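Local coordinates for periplasmic protein-probably involved in high-affinity Fe2+ transport (Escherichia coli F11, PDB 5I0Y) that probably takes part in high-affinity iron uptake as a periplasmic protein, holding a copper ion at a site that its iron transport requires, at residues I27-R32 / T86-V91; S71-N76 / G80-G85. The protein carries 1 engineered substitution. One frame throughout, in Å; residues are numbered along the deposited sequence.

Contact 1: I27-R32 / T86-V91; sequences IDMEPR and TFMPMV. With CU (copper (II) ion), chain D.
M29 reaches from the 27-32 loop to two methionines of the 86-91 segment, M88 and M90, and the contact is almost wholly sulfur and methyl. With CG between its backbone N and carbonyl carbon (chi1 78°) and the chain extended beyond, M29 meets M88 tip to tip. M29 CE lies 3.6 Å from M88 SD, and M29 SD lies 3.7 Å from M88 CE. M90 instead crosses M29 at about a right angle, setting its CE 3.7 Å from M29 SD. The same methyl meets I27 end on, with I27 CD1 4.0 Å from M90 CE. No hydrogen bond crosses between the segments.

Metal coordination comes second: M90 SD binds the copper ion at 2.3 Å, while the bend at chi3 (81°) turns CE toward I27 and M29, so the loop packs against the methyl of a copper ligand. H44 and H97 also bind the copper, and H127 of the second subunit completes the set, placing the site at the dimer interface. I27 also touches H44 on strand 43-51. Strand 82-92 pairs M88 with G99 and M90 with H97 of strand 95-102, while M90 and V91 extend the sheet into the second subunit.

Contact 2: S71-N76 / G80-G85; sequences SYTLVN and GEKQEG
A beta hairpin joins strand 69-76 to strand 82-92, and this contact is its antiparallel pairing, with a G1 beta bulge at the turn end. There G80 and E81 both face N76: G80 N donates to N76 O at 2.7 Å, and N76 N to E81 O. G80 adopts the positive phi (91°) usual for the first bulge residue. N76 ND2 is held by M105 O, and its OD1 accepts from T79 N in the turn. Beyond the bulge, L74 and Q83 form a hydrogen-bonded pair, both bonds 2.8 Å, L74 N to Q83 O and Q83 N to L74 O; Y72 and G85 form the next.

Y72, L74 and Q83 share one face of the sheet and all touch I102 of strand 95-102. The Y72 ring lies over the backbone of G85, whose N sits 3.5 Å above the ring plane near the rim; with no side chain on G85, the ring can settle directly on the strand. V75 and K82 run side by side on the other face, V75 CG2 4.0 Å from K82 CE. T73 and E84 do the same beside them. OG1 of T73, anti to the carbonyl carbon (chi1 -57°) and also hydrogen-bonded to H115 NE2, donates to E84 OE1 at 2.7 Å, meeting the syn side of the carboxylate 35° out of its plane.

How the contacts relate
Strand 82-92 serves both contacts, giving its early residues to contact 2 and its later ones to contact 1, and the centres lie about 19 Å apart. Contact 2 is antiparallel pairing, with a bulge at the turn, between strands adjacent in the chain, carried by backbone hydrogen bonds; the T73, V75, K82 and E84 face looks outward, while Y72 and L74 on the other are buried. Contact 1 brings in a distant loop through methionine packing beside the copper at the subunit interface; no other chain of the assembly touches contact 2. Both are only partly buried. They meet at the join: F87 CE1 packs 3.6 Å from Y72 CD2, and T86 CG2 lies near S71 CB.

Contact 1: I27-R32 / T86-V91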
# COMPACT_ATOMS: atom_id res chain seq x y z
N ILE B 27 -17.11 9.86 -4.32
CA ILE B 27 -16.24 10.54 -3.38
C ILE B 27 -15.39 11.59 -4.07
O ILE B 27 -15.31 11.64 -5.30
CB ILE B 27 -15.36 9.51 -2.64
CG1 ILE B 27 -14.45 8.70 -3.60
CG2 ILE B 27 -16.23 8.58 -1.81
CD1 ILE B 27 -13.18 9.40 -4.05
N ASP B 28 -14.74 12.41 -3.25
CA ASP B 28 -13.69 13.31 -3.71
C ASP B 28 -12.34 12.76 -3.28
O ASP B 28 -12.20 12.25 -2.18
CB ASP B 28 -13.82 14.69 -3.04
CG ASP B 28 -15.09 15.44 -3.41
OD1 ASP B 28 -15.80 15.10 -4.39
OD2 ASP B 28 -15.35 16.43 -2.69
N MET B 29 -11.37 12.91 -4.15
CA MET B 29 -10.02 12.47 -3.87
C MET B 29 -8.98 13.53 -4.21
O MET B 29 -9.24 14.45 -5.00
CB MET B 29 -9.73 11.20 -4.69
CG MET B 29 -9.41 11.50 -6.14
SD MET B 29 -8.78 10.05 -6.98
CE MET B 29 -8.23 10.75 -8.53
N GLU B 30 -7.81 13.38 -3.61
CA GLU B 30 -6.65 14.21 -3.96
C GLU B 30 -5.89 13.51 -5.09
O GLU B 30 -5.73 12.30 -5.06
CB GLU B 30 -5.73 14.37 -2.74
CG GLU B 30 -4.56 15.33 -2.97
CD GLU B 30 -3.47 15.27 -1.92
OE1 GLU B 30 -3.69 14.75 -0.82
OE2 GLU B 30 -2.35 15.77 -2.20
N PRO B 31 -5.41 14.28 -6.09
CA PRO B 31 -5.62 15.72 -6.28
C PRO B 31 -6.96 16.01 -6.92
O PRO B 31 -7.49 15.18 -7.66
CB PRO B 31 -4.48 16.11 -7.24
CG PRO B 31 -3.53 14.96 -7.23
CD PRO B 31 -4.42 13.76 -7.04
N ARG B 32 -7.48 17.20 -6.63
CA ARG B 32 -8.72 17.69 -7.24
C ARG B 32 -8.56 17.82 -8.74
O ARG B 32 -7.51 18.25 -9.23
CB ARG B 32 -9.12 19.03 -6.60
CG ARG B 32 -7.99 20.05 -6.51
CD ARG B 32 -7.90 20.65 -5.12
NE ARG B 32 -9.09 21.40 -4.74
CZ ARG B 32 -9.49 21.60 -3.49
NH1 ARG B 32 -8.80 21.10 -2.48
NH2 ARG B 32 -10.59 22.31 -3.25
N THR B 86 -9.93 1.31 -14.64
CA THR B 86 -8.87 0.93 -13.73
C THR B 86 -9.17 1.52 -12.36
O THR B 86 -9.84 2.55 -12.23
CB THR B 86 -7.51 1.46 -14.20
OG1 THR B 86 -7.63 2.88 -14.36
CG2 THR B 86 -7.12 0.81 -15.53
N PHE B 87 -8.70 0.83 -11.33
CA PHE B 87 -8.75 1.35 -9.96
C PHE B 87 -7.42 1.98 -9.60
O PHE B 87 -6.38 1.67 -10.18
CB PHE B 87 -9.04 0.24 -8.94
CG PHE B 87 -10.43 -0.35 -9.01
CD1 PHE B 87 -11.54 0.41 -9.36
CD2 PHE B 87 -10.62 -1.67 -8.65
CE1 PHE B 87 -12.80 -0.15 -9.39
CE2 PHE B 87 -11.88 -2.24 -8.68
CZ PHE B 87 -12.97 -1.47 -9.03
N MET B 88 -7.48 2.87 -8.63
CA MET B 88 -6.29 3.45 -8.01
C MET B 88 -6.18 2.97 -6.57
O MET B 88 -7.19 2.69 -5.92
CB MET B 88 -6.46 4.97 -7.90
CG MET B 88 -6.64 5.71 -9.19
SD MET B 88 -7.41 7.29 -8.83
CE MET B 88 -9.14 6.82 -8.81
N PRO B 89 -4.96 2.92 -6.02
CA PRO B 89 -4.81 2.77 -4.57
C PRO B 89 -5.26 4.05 -3.87
O PRO B 89 -4.98 5.15 -4.36
CB PRO B 89 -3.29 2.55 -4.37
CG PRO B 89 -2.70 2.50 -5.73
CD PRO B 89 -3.67 3.15 -6.68
N MET B 90 -6.00 3.87 -2.78
CA MET B 90 -6.63 5.00 -2.09
C MET B 90 -6.63 4.76 -0.60
O MET B 90 -6.43 3.65 -0.14
CB MET B 90 -8.08 5.16 -2.54
CG MET B 90 -8.25 5.17 -4.04
SD MET B 90 -9.87 5.72 -4.62
CE MET B 90 -9.68 7.49 -4.52
N VAL B 91 -6.84 5.83 0.15
CA VAL B 91 -7.11 5.72 1.58
C VAL B 91 -8.30 6.61 1.97
O VAL B 91 -8.38 7.77 1.55
CB VAL B 91 -5.85 5.94 2.45
CG1 VAL B 91 -5.32 7.36 2.31
CG2 VAL B 91 -6.12 5.54 3.90
CU CU D . -11.43 5.22 -3.06

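Contact 2: S71-N76 / G80-G85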
# COMPACT_ATOMS: atom_id res chain seq x y z
N SER B 71 -7.79 -3.70 -12.65
CA SER B 71 -8.75 -3.11 -13.58
C SER B 71 -10.07 -3.88 -13.46
O SER B 71 -10.12 -4.93 -12.83
CB SER B 71 -8.24 -3.10 -15.03
OG SER B 71 -8.08 -4.41 -15.52
N TYR B 72 -11.13 -3.32 -14.02
CA TYR B 72 -12.43 -3.95 -13.93
C TYR B 72 -13.13 -4.00 -15.29
O TYR B 72 -12.87 -3.18 -16.16
CB TYR B 72 -13.33 -3.23 -12.89
CG TYR B 72 -13.77 -1.85 -13.33
CD1 TYR B 72 -14.88 -1.68 -14.15
CD2 TYR B 72 -13.04 -0.72 -12.96
CE1 TYR B 72 -15.29 -0.43 -14.57
CE2 TYR B 72 -13.44 0.55 -13.39
CZ TYR B 72 -14.55 0.67 -14.21
OH TYR B 72 -14.99 1.90 -14.66
N THR B 73 -14.04 -4.96 -15.42
CA THR B 73 -14.95 -5.02 -16.56
C THR B 73 -16.34 -5.16 -15.97
O THR B 73 -16.62 -6.13 -15.28
CB THR B 73 -14.65 -6.21 -17.48
OG1 THR B 73 -13.30 -6.12 -17.93
CG2 THR B 73 -15.60 -6.21 -18.69
N LEU B 74 -17.19 -4.16 -16.21
CA LEU B 74 -18.52 -4.09 -15.64
C LEU B 74 -19.54 -4.29 -16.75
O LEU B 74 -19.45 -3.65 -17.79
CB LEU B 74 -18.71 -2.71 -14.99
CG LEU B 74 -20.03 -2.36 -14.30
CD1 LEU B 74 -20.21 -3.24 -13.06
CD2 LEU B 74 -20.09 -0.87 -13.97
N VAL B 75 -20.50 -5.16 -16.50
CA VAL B 75 -21.51 -5.48 -17.51
C VAL B 75 -22.89 -5.40 -16.88
O VAL B 75 -23.16 -6.02 -15.86
CB VAL B 75 -21.28 -6.89 -18.14
CG1 VAL B 75 -22.35 -7.22 -19.18
CG2 VAL B 75 -19.89 -7.01 -18.76
N ASN B 76 -23.76 -4.60 -17.48
CA ASN B 76 -25.16 -4.64 -17.14
C ASN B 76 -25.74 -5.83 -17.92
O ASN B 76 -25.81 -5.80 -19.16
CB ASN B 76 -25.85 -3.31 -17.50
CG ASN B 76 -27.34 -3.33 -17.22
OD1 ASN B 76 -28.00 -4.35 -17.42
ND2 ASN B 76 -27.88 -2.19 -16.78
N GLY B 80 -26.79 -5.52 -21.69
CA GLY B 80 -25.58 -5.85 -22.42
C GLY B 80 -24.49 -4.80 -22.34
O GLY B 80 -23.36 -5.06 -22.77
N GLU B 81 -24.80 -3.61 -21.80
CA GLU B 81 -23.83 -2.51 -21.83
C GLU B 81 -22.60 -2.84 -20.98
O GLU B 81 -22.72 -3.37 -19.88
CB GLU B 81 -24.47 -1.19 -21.38
CG GLU B 81 -23.69 0.02 -21.87
CD GLU B 81 -24.21 1.34 -21.32
OE1 GLU B 81 -25.36 1.40 -20.86
OE2 GLU B 81 -23.45 2.32 -21.35
N LYS B 82 -21.43 -2.52 -21.52
CA LYS B 82 -20.15 -2.86 -20.89
C LYS B 82 -19.29 -1.62 -20.66
O LYS B 82 -19.30 -0.68 -21.46
CB LYS B 82 -19.40 -3.84 -21.78
CG LYS B 82 -18.05 -4.30 -21.22
CD LYS B 82 -17.35 -5.27 -22.16
CE LYS B 82 -18.12 -6.58 -22.27
NZ LYS B 82 -17.65 -7.40 -23.42
N GLN B 83 -18.54 -1.62 -19.56
CA GLN B 83 -17.62 -0.53 -19.24
C GLN B 83 -16.36 -1.14 -18.67
O GLN B 83 -16.43 -2.09 -17.88
CB GLN B 83 -18.26 0.40 -18.21
CG GLN B 83 -17.47 1.64 -17.85
CD GLN B 83 -18.09 2.37 -16.68
OE1 GLN B 83 -19.27 2.71 -16.70
NE2 GLN B 83 -17.31 2.59 -15.64
N GLU B 84 -15.21 -0.62 -19.09
CA GLU B 84 -13.92 -1.05 -18.57
C GLU B 84 -13.25 0.15 -17.93
O GLU B 84 -13.47 1.30 -18.34
CB GLU B 84 -13.02 -1.59 -19.68
CG GLU B 84 -13.73 -2.28 -20.84
CD GLU B 84 -13.50 -3.78 -20.91
OE1 GLU B 84 -12.91 -4.38 -19.98
OE2 GLU B 84 -13.93 -4.38 -21.92
N GLY B 85 -12.43 -0.10 -16.91
CA GLY B 85 -11.68 0.97 -16.27
C GLY B 85 -10.64 0.42 -15.32
O GLY B 85 -10.43 -0.80 -15.25
O HOH W 1 -10.42 -3.50 -17.88